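Local coordinates for phosphatidylinositol transfer protein SFH5 (PDB 6W32) that binds and transfers phosphatidylinositol without detectable phosphatidylcholine activity, regulates plasma-membrane PtdIns(4,5)P2 homeostasis, and binds heme b, at residues A[128-134]-A[175-181]; A[219-223]-A[256-260]. One frame throughout, in Å; residues are numbered along the deposited sequence.

Contact 1. Residues A[128-134]-A[175-181]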
loop_
_atom_site.group_PDB
_atom_site.type_symbol
_atom_site.label_atom_id
_atom_site.label_comp_id
_atom_site.label_asym_id
_atom_site.label_seq_id
_atom_site.Cartn_x
_atom_site.Cartn_y
_atom_site.Cartn_z
ATOM N N ALA A 128 12.154 3.310 11.927
ATOM C CA ALA A 128 12.206 3.518 10.483
ATOM C C ALA A 128 11.209 2.614 9.789
ATOM O O ALA A 128 11.161 1.411 10.055
ATOM C CB ALA A 128 13.588 3.241 9.920
ATOM N N ASN A 129 10.403 3.202 8.912
ATOM C CA ASN A 129 9.471 2.468 8.074
ATOM C C ASN A 129 8.468 1.713 8.904
ATOM O O ASN A 129 7.878 0.723 8.445
ATOM C CB ASN A 129 10.211 1.541 7.116
ATOM C CG ASN A 129 11.282 2.276 6.341
ATOM O OD1 ASN A 129 11.007 3.314 5.713
ATOM N ND2 ASN A 129 12.522 1.775 6.410
ATOM N N LYS A 130 8.269 2.178 10.130
ATOM C CA LYS A 130 7.116 1.765 10.918
ATOM C C LYS A 130 6.397 2.973 11.506
ATOM O O LYS A 130 5.708 2.840 12.517
ATOM C CB LYS A 130 7.525 0.784 12.018
ATOM C CG LYS A 130 8.274 -0.448 11.535
ATOM C CD LYS A 130 8.113 -1.536 12.533
ATOM C CE LYS A 130 9.336 -2.441 12.554
ATOM N NZ LYS A 130 9.252 -3.426 13.657
ATOM N N LYS A 131 6.557 4.143 10.888
ATOM C CA LYS A 131 5.828 5.352 11.238
ATOM C C LYS A 131 4.454 5.439 10.569
ATOM O O LYS A 131 3.492 5.896 11.187
ATOM C CB LYS A 131 6.653 6.578 10.857
ATOM C CG LYS A 131 8.075 6.573 11.379
ATOM C CD LYS A 131 8.895 7.603 10.603
ATOM C CE LYS A 131 10.150 7.980 11.350
ATOM N NZ LYS A 131 10.816 9.119 10.698
ATOM N N ALA A 132 4.322 5.027 9.320
ATOM C CA ALA A 132 3.014 4.945 8.676
ATOM C C ALA A 132 2.526 3.507 8.740
ATOM O O ALA A 132 3.187 2.605 8.219
ATOM C CB ALA A 132 3.084 5.418 7.226
ATOM N N VAL A 133 1.379 3.288 9.369
ATOM C CA VAL A 133 0.796 1.962 9.531
ATOM C C VAL A 133 -0.642 2.014 9.052
ATOM O O VAL A 133 -1.343 3.003 9.314
ATOM C CB VAL A 133 0.852 1.509 11.014
ATOM C CG1 VAL A 133 0.483 0.051 11.159
ATOM C CG2 VAL A 133 2.224 1.726 11.611
ATOM N N THR A 134 -1.106 0.960 8.371
ATOM C CA THR A 134 -2.554 0.801 8.200
ATOM C C THR A 134 -3.012 -0.465 8.901
ATOM O O THR A 134 -2.244 -1.416 9.073
ATOM C CB THR A 134 -3.044 0.749 6.736
ATOM O OG1 THR A 134 -2.755 -0.531 6.161
ATOM C CG2 THR A 134 -2.433 1.810 5.906
ATOM N N ASP A 175 13.931 6.739 6.383
ATOM C CA ASP A 175 13.174 6.199 7.504
ATOM C C ASP A 175 11.656 6.260 7.309
ATOM O O ASP A 175 10.915 5.921 8.241
ATOM C CB ASP A 175 13.562 6.928 8.808
ATOM C CG ASP A 175 13.177 8.419 8.813
ATOM O OD1 ASP A 175 12.847 8.959 7.738
ATOM O OD2 ASP A 175 13.200 9.056 9.899
ATOM N N ASN A 176 11.164 6.755 6.164
ATOM C CA ASN A 176 9.719 6.811 5.956
ATOM C C ASN A 176 9.326 6.621 4.492
ATOM O O ASN A 176 8.383 7.259 4.015
ATOM C CB ASN A 176 9.122 8.114 6.482
ATOM C CG ASN A 176 7.651 7.981 6.769
ATOM O OD1 ASN A 176 7.219 6.993 7.394
ATOM N ND2 ASN A 176 6.858 8.933 6.261
ATOM N N ASN A 177 10.048 5.783 3.751
ATOM C CA ASN A 177 9.671 5.472 2.375
ATOM C C ASN A 177 9.107 4.063 2.229
ATOM O O ASN A 177 9.152 3.494 1.135
ATOM C CB ASN A 177 10.857 5.666 1.423
ATOM C CG ASN A 177 12.108 4.970 1.908
ATOM O OD1 ASN A 177 12.125 4.437 3.010
ATOM N ND2 ASN A 177 13.173 5.003 1.115
ATOM N N TYR A 178 8.600 3.475 3.305
ATOM C CA TYR A 178 7.870 2.222 3.236
ATOM C C TYR A 178 6.783 2.281 4.291
ATOM O O TYR A 178 6.797 3.144 5.171
ATOM C CB TYR A 178 8.744 0.994 3.503
ATOM C CG TYR A 178 9.755 0.608 2.444
ATOM C CD1 TYR A 178 10.917 1.321 2.278
ATOM C CD2 TYR A 178 9.572 -0.527 1.667
ATOM C CE1 TYR A 178 11.850 0.936 1.340
ATOM C CE2 TYR A 178 10.496 -0.911 0.725
ATOM C CZ TYR A 178 11.627 -0.178 0.565
ATOM O OH TYR A 178 12.567 -0.538 -0.378
ATOM N N MET A 179 5.871 1.319 4.235
ATOM C CA MET A 179 4.684 1.283 5.077
ATOM C C MET A 179 4.711 0.028 5.943
ATOM O O MET A 179 5.427 -0.934 5.658
ATOM C CB MET A 179 3.431 1.288 4.203
ATOM C CG MET A 179 2.078 1.520 4.871
ATOM S SD MET A 179 0.855 1.773 3.543
ATOM C CE MET A 179 1.404 0.404 2.540
ATOM N N THR A 180 3.926 0.035 7.008
ATOM C CA THR A 180 3.715 -1.163 7.799
ATOM C C THR A 180 2.215 -1.397 7.900
ATOM O O THR A 180 1.425 -0.455 7.769
ATOM C CB THR A 180 4.401 -1.031 9.159
ATOM O OG1 THR A 180 5.822 -0.967 8.941
ATOM C CG2 THR A 180 4.075 -2.199 10.081
ATOM N N GLN A 181 1.817 -2.659 8.061
ATOM C CA GLN A 181 0.412 -3.010 8.002
ATOM C C GLN A 181 0.113 -4.018 9.088
ATOM O O GLN A 181 0.930 -4.901 9.339
ATOM C CB GLN A 181 0.051 -3.573 6.618
ATOM C CG GLN A 181 0.151 -2.527 5.513
ATOM C CD GLN A 181 0.050 -3.101 4.114
ATOM O OE1 GLN A 181 0.694 -2.610 3.179
ATOM N NE2 GLN A 181 -0.761 -4.134 3.958
#
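Lys-131 slants across Asn-176 to reach Asp-175. Its CB starts 3.5 Å from Asn-176 OD1, and CG still borders that oxygen. From there the extended chain carries CD to 3.5 Å from Asp-175 O and CE toward the Asp-175 carboxylate. At the tip NZ forms a salt bridge with Asp-175 OD2, approaching from above the carboxylate plane. The amide of Asn-176 is tied by its ND2 to Leu-168 O, consistent with OD1 being held beside the lysine stem.

Two residues earlier, Asn-129 N donates to Asp-175 O at 2.8 Å. Asn-129 also turns its side chain inward, where OD1 takes a weak bond from Asn-177 N. Asn-129 O accepts a hydrogen bond from Thr-180 OG1 at 2.7 Å, in the carbonyl plane on a lone pair. The threonine hydroxyl can do this because chi1 (-65°) swings OG1 back beside its backbone N.

Beyond this the two chains settle into a parallel ladder. Thr-180 N donates to Ala-132 O at 2.9 Å and Thr-134 N to Thr-180 O at 3.0 Å, bracketing the Val-133/Thr-180 pair; a backbone bond between Thr-134 and Val-182 carries the register on to Thr-134 and Gln-181.

Strands 132-136 and 179-184 are thus neighbours in the mixed sheet, flanked by strands 118-122 and 216-222, while helix 151-166 covers the face bearing Thr-134 and Gln-181.

Contact 2. Residues A[219-223]-A[256-260]. With HEM (protoporphyrin IX containing Fe), chain D.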
loop_
_atom_site.group_PDB
_atom_site.type_symbol
_atom_site.label_atom_id
_atom_site.label_comp_id
_atom_site.label_asym_id
_atom_site.label_seq_id
_atom_site.Cartn_x
_atom_site.Cartn_y
_atom_site.Cartn_z
ATOM N N LYS A 219 4.610 -6.549 7.856
ATOM C CA LYS A 219 3.184 -6.792 8.021
ATOM C C LYS A 219 2.966 -7.775 9.178
ATOM O O LYS A 219 3.604 -8.841 9.232
ATOM C CB LYS A 219 2.590 -7.302 6.716
ATOM C CG LYS A 219 1.075 -7.438 6.716
ATOM C CD LYS A 219 0.523 -7.256 5.309
ATOM C CE LYS A 219 -0.981 -7.009 5.290
ATOM N NZ LYS A 219 -1.492 -6.974 3.875
ATOM N N TYR A 220 2.094 -7.401 10.129
ATOM C CA TYR A 220 1.845 -8.195 11.326
ATOM C C TYR A 220 0.421 -8.713 11.283
ATOM O O TYR A 220 -0.506 -7.971 10.952
ATOM C CB TYR A 220 2.065 -7.387 12.623
ATOM C CG TYR A 220 3.444 -6.809 12.712
ATOM C CD1 TYR A 220 3.701 -5.537 12.232
ATOM C CD2 TYR A 220 4.514 -7.561 13.203
ATOM C CE1 TYR A 220 4.971 -5.008 12.252
ATOM C CE2 TYR A 220 5.799 -7.026 13.252
ATOM C CZ TYR A 220 5.998 -5.737 12.757
ATOM O OH TYR A 220 7.231 -5.151 12.759
ATOM N N PHE A 221 0.255 -9.981 11.644
ATOM C CA PHE A 221 -1.033 -10.662 11.621
ATOM C C PHE A 221 -1.286 -11.089 13.051
ATOM O O PHE A 221 -0.738 -12.106 13.477
ATOM C CB PHE A 221 -0.999 -11.870 10.691
ATOM C CG PHE A 221 -0.649 -11.532 9.286
ATOM C CD1 PHE A 221 -1.643 -11.389 8.330
ATOM C CD2 PHE A 221 0.675 -11.350 8.908
ATOM C CE1 PHE A 221 -1.337 -11.095 7.007
ATOM C CE2 PHE A 221 0.991 -11.043 7.589
ATOM C CZ PHE A 221 -0.032 -10.917 6.627
ATOM N N VAL A 222 -2.101 -10.345 13.796
ATOM C CA VAL A 222 -2.172 -10.557 15.239
ATOM C C VAL A 222 -3.516 -11.158 15.643
ATOM O O VAL A 222 -4.520 -11.042 14.951
ATOM C CB VAL A 222 -1.890 -9.258 16.019
ATOM C CG1 VAL A 222 -0.702 -8.545 15.388
ATOM C CG2 VAL A 222 -3.109 -8.376 16.045
ATOM N N ASN A 223 -3.503 -11.843 16.778
ATOM C CA ASN A 223 -4.672 -12.467 17.373
ATOM C C ASN A 223 -5.196 -13.608 16.512
ATOM O O ASN A 223 -6.400 -13.762 16.317
ATOM C CB ASN A 223 -5.739 -11.429 17.666
ATOM C CG ASN A 223 -5.371 -10.619 18.859
ATOM O OD1 ASN A 223 -4.849 -11.171 19.834
ATOM N ND2 ASN A 223 -5.564 -9.321 18.795
ATOM N N LEU A 256 2.083 -6.818 20.369
ATOM C CA LEU A 256 2.368 -6.044 19.175
ATOM C C LEU A 256 3.293 -4.883 19.482
ATOM O O LEU A 256 4.066 -4.464 18.615
ATOM C CB LEU A 256 1.078 -5.553 18.537
ATOM C CG LEU A 256 1.254 -5.056 17.103
ATOM C CD1 LEU A 256 1.873 -6.155 16.269
ATOM C CD2 LEU A 256 -0.060 -4.535 16.466
ATOM N N GLY A 257 3.245 -4.355 20.706
ATOM C CA GLY A 257 4.111 -3.238 21.046
ATOM C C GLY A 257 5.585 -3.585 21.039
ATOM O O GLY A 257 6.426 -2.693 20.876
ATOM N N GLN A 258 5.915 -4.866 21.202
ATOM C CA GLN A 258 7.286 -5.317 21.019
ATOM C C GLN A 258 7.800 -5.026 19.621
ATOM O O GLN A 258 9.017 -5.004 19.420
ATOM C CB GLN A 258 7.391 -6.816 21.297
ATOM C CG GLN A 258 7.242 -7.200 22.771
ATOM C CD GLN A 258 7.042 -8.691 22.975
ATOM O OE1 GLN A 258 6.167 -9.106 23.738
ATOM N NE2 GLN A 258 7.856 -9.509 22.293
ATOM N N TYR A 259 6.913 -4.796 18.649
ATOM C CA TYR A 259 7.329 -4.464 17.292
ATOM C C TYR A 259 6.934 -3.064 16.843
ATOM O O TYR A 259 7.717 -2.413 16.133
ATOM C CB TYR A 259 6.773 -5.479 16.314
ATOM C CG TYR A 259 7.059 -6.928 16.643
ATOM C CD1 TYR A 259 8.249 -7.553 16.256
ATOM C CD2 TYR A 259 6.121 -7.695 17.311
ATOM C CE1 TYR A 259 8.472 -8.920 16.527
ATOM C CE2 TYR A 259 6.343 -9.049 17.586
ATOM C CZ TYR A 259 7.496 -9.642 17.180
ATOM O OH TYR A 259 7.657 -10.959 17.479
ATOM N N LEU A 260 5.752 -2.559 17.222
ATOM C CA LEU A 260 5.375 -1.169 16.946
ATOM C C LEU A 260 5.460 -0.392 18.248
ATOM O O LEU A 260 4.568 -0.515 19.095
ATOM C CB LEU A 260 3.966 -1.044 16.374
ATOM C CG LEU A 260 3.587 -1.724 15.069
ATOM C CD1 LEU A 260 2.194 -1.292 14.714
ATOM C CD2 LEU A 260 4.599 -1.409 14.002
HETATM C CHA HEM D . -4.277 -11.322 3.211
HETATM C CHB HEM D . -8.858 -11.021 4.603
HETATM C CHC HEM D . -8.072 -14.535 7.829
HETATM C CHD HEM D . -3.318 -14.485 6.759
HETATM C C1A HEM D . -5.589 -10.944 3.329
HETATM C C2A HEM D . -6.207 -9.976 2.471
HETATM C C3A HEM D . -7.508 -9.894 2.817
HETATM C C4A HEM D . -7.697 -10.809 3.930
HETATM C CMA HEM D . -8.655 -9.019 2.255
HETATM C CAA HEM D . -5.380 -9.333 1.346
HETATM C CBA HEM D . -4.953 -7.892 1.499
HETATM C CGA HEM D . -5.224 -7.225 2.794
HETATM O O1A HEM D . -6.453 -6.945 2.961
HETATM O O2A HEM D . -4.311 -6.374 3.062
HETATM C C1B HEM D . -9.061 -11.980 5.551
HETATM C C2B HEM D . -10.331 -12.284 6.149
HETATM C C3B HEM D . -10.133 -13.255 7.043
HETATM C C4B HEM D . -8.712 -13.603 7.038
HETATM C CMB HEM D . -11.641 -11.559 5.777
HETATM C CAB HEM D . -11.202 -13.893 7.955
HETATM C CBB HEM D . -11.367 -15.202 8.026
HETATM C C1C HEM D . -6.726 -14.850 7.867
HETATM C C2C HEM D . -6.026 -15.839 8.717
HETATM C C3C HEM D . -4.710 -15.816 8.407
HETATM C C4C HEM D . -4.518 -14.819 7.365
HETATM C CMC HEM D . -6.678 -16.745 9.795
HETATM C CAC HEM D . -3.585 -16.670 9.055
HETATM C CBC HEM D . -2.387 -16.133 9.386
HETATM C C1D HEM D . -3.126 -13.676 5.673
HETATM C C2D HEM D . -1.896 -13.487 4.943
HETATM C C3D HEM D . -2.244 -12.509 3.818
HETATM C C4D HEM D . -3.622 -12.209 4.001
HETATM C CMD HEM D . -0.518 -14.106 5.197
HETATM C CAD HEM D . -1.374 -11.873 2.726
HETATM C CBD HEM D . -1.187 -10.402 3.115
HETATM C CGD HEM D . -0.240 -9.768 2.128
HETATM O O1D HEM D . -0.071 -8.505 2.179
HETATM O O2D HEM D . 0.132 -10.486 1.138
HETATM N NA HEM D . -6.516 -11.447 4.196
HETATM N NB HEM D . -8.100 -12.798 6.109
HETATM N NC HEM D . -5.768 -14.301 7.090
HETATM N ND HEM D . -4.137 -12.907 5.066
HETATM FE FE HEM D . -6.110 -12.788 5.693
#
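Tyr-220 and Tyr-259 bring their rings together obliquely, centroids 5.3 Å apart and planes at 36°. The CE2, CZ and OH end of Tyr-220 rests against Tyr-259 CB, with Tyr-220 CE2 at 3.6 Å from it. Leu-256 CD1 and Leu-260 CD2 also meet the Tyr-220 ring at a slant, the latter 4.0 Å from Tyr-220 CE1. The Phe-221 ring meets pyrrole carbon C2D of the heme obliquely, with the propionate carbon CBD at its edge, in plane; Phe-221 CZ lies 3.5 Å from the heme methyl CMD. His-183 and Phe-247 each pack edge-to-face with the same phenyl ring.

Leu-256 reaches the strand with one methyl. With CG anti to the backbone N (chi1 -165°), CD1 is carried to 3.6 Å from Val-222 CG1 and also touches Tyr-220 CB, so it bridges two residues that project from one side of the strand. Within the loop, Leu-256 O accepts from both Tyr-259 N and Leu-260 N, a tight turn that brings the side chains of 256, 259 and 260 into the same neighbourhood. The two segments meet through carbon packing, with the Tyr-220 hydroxyl, bonded to Lys-130 NZ, at its margin.

Alternation along strand 219-222 sends the other residues to the cofactor. The extended Lys-219 chain runs out to the two heme propionates, and NZ donates to O1D at 2.7 Å and to O2A at 3.0 Å. One ammonium group therefore clamps both carboxylates and probably offsets part of their negative charge. Tyr-138 and Arg-158 add further hydrogen bonds to the heme.

While its other side packs on the 256-260 loop, strand 216-222 lines the pocket with Lys-219 and Phe-221, as expected of the CRAL-TRIO (Sec14-like) fold, whose sheet floors a ligand cavity that here holds heme.

In the fold
The two contacts, with centres 13 Å apart, meet through adjacent strands 179-184 and 216-222. Their backbones join where Gln-181 O lies 2.9 Å from Tyr-220 N, a probable hydrogen bond. On the sheet face away from the heme, Lys-130 of contact 1 brings NZ to 2.8 Å from Tyr-220 OH, also probably hydrogen-bonded, and NZ bonds to Tyr-259 O as well, so one lysine links both segments of contact 2. Thr-180 CG2 packs 3.7 Å from Tyr-220 CE1 on that same face. On the heme side, the Gln-181 side chain comes about 4 Å from the cofactor at its nearest atoms, placing the end of contact 1 beside Lys-219 and Arg-158.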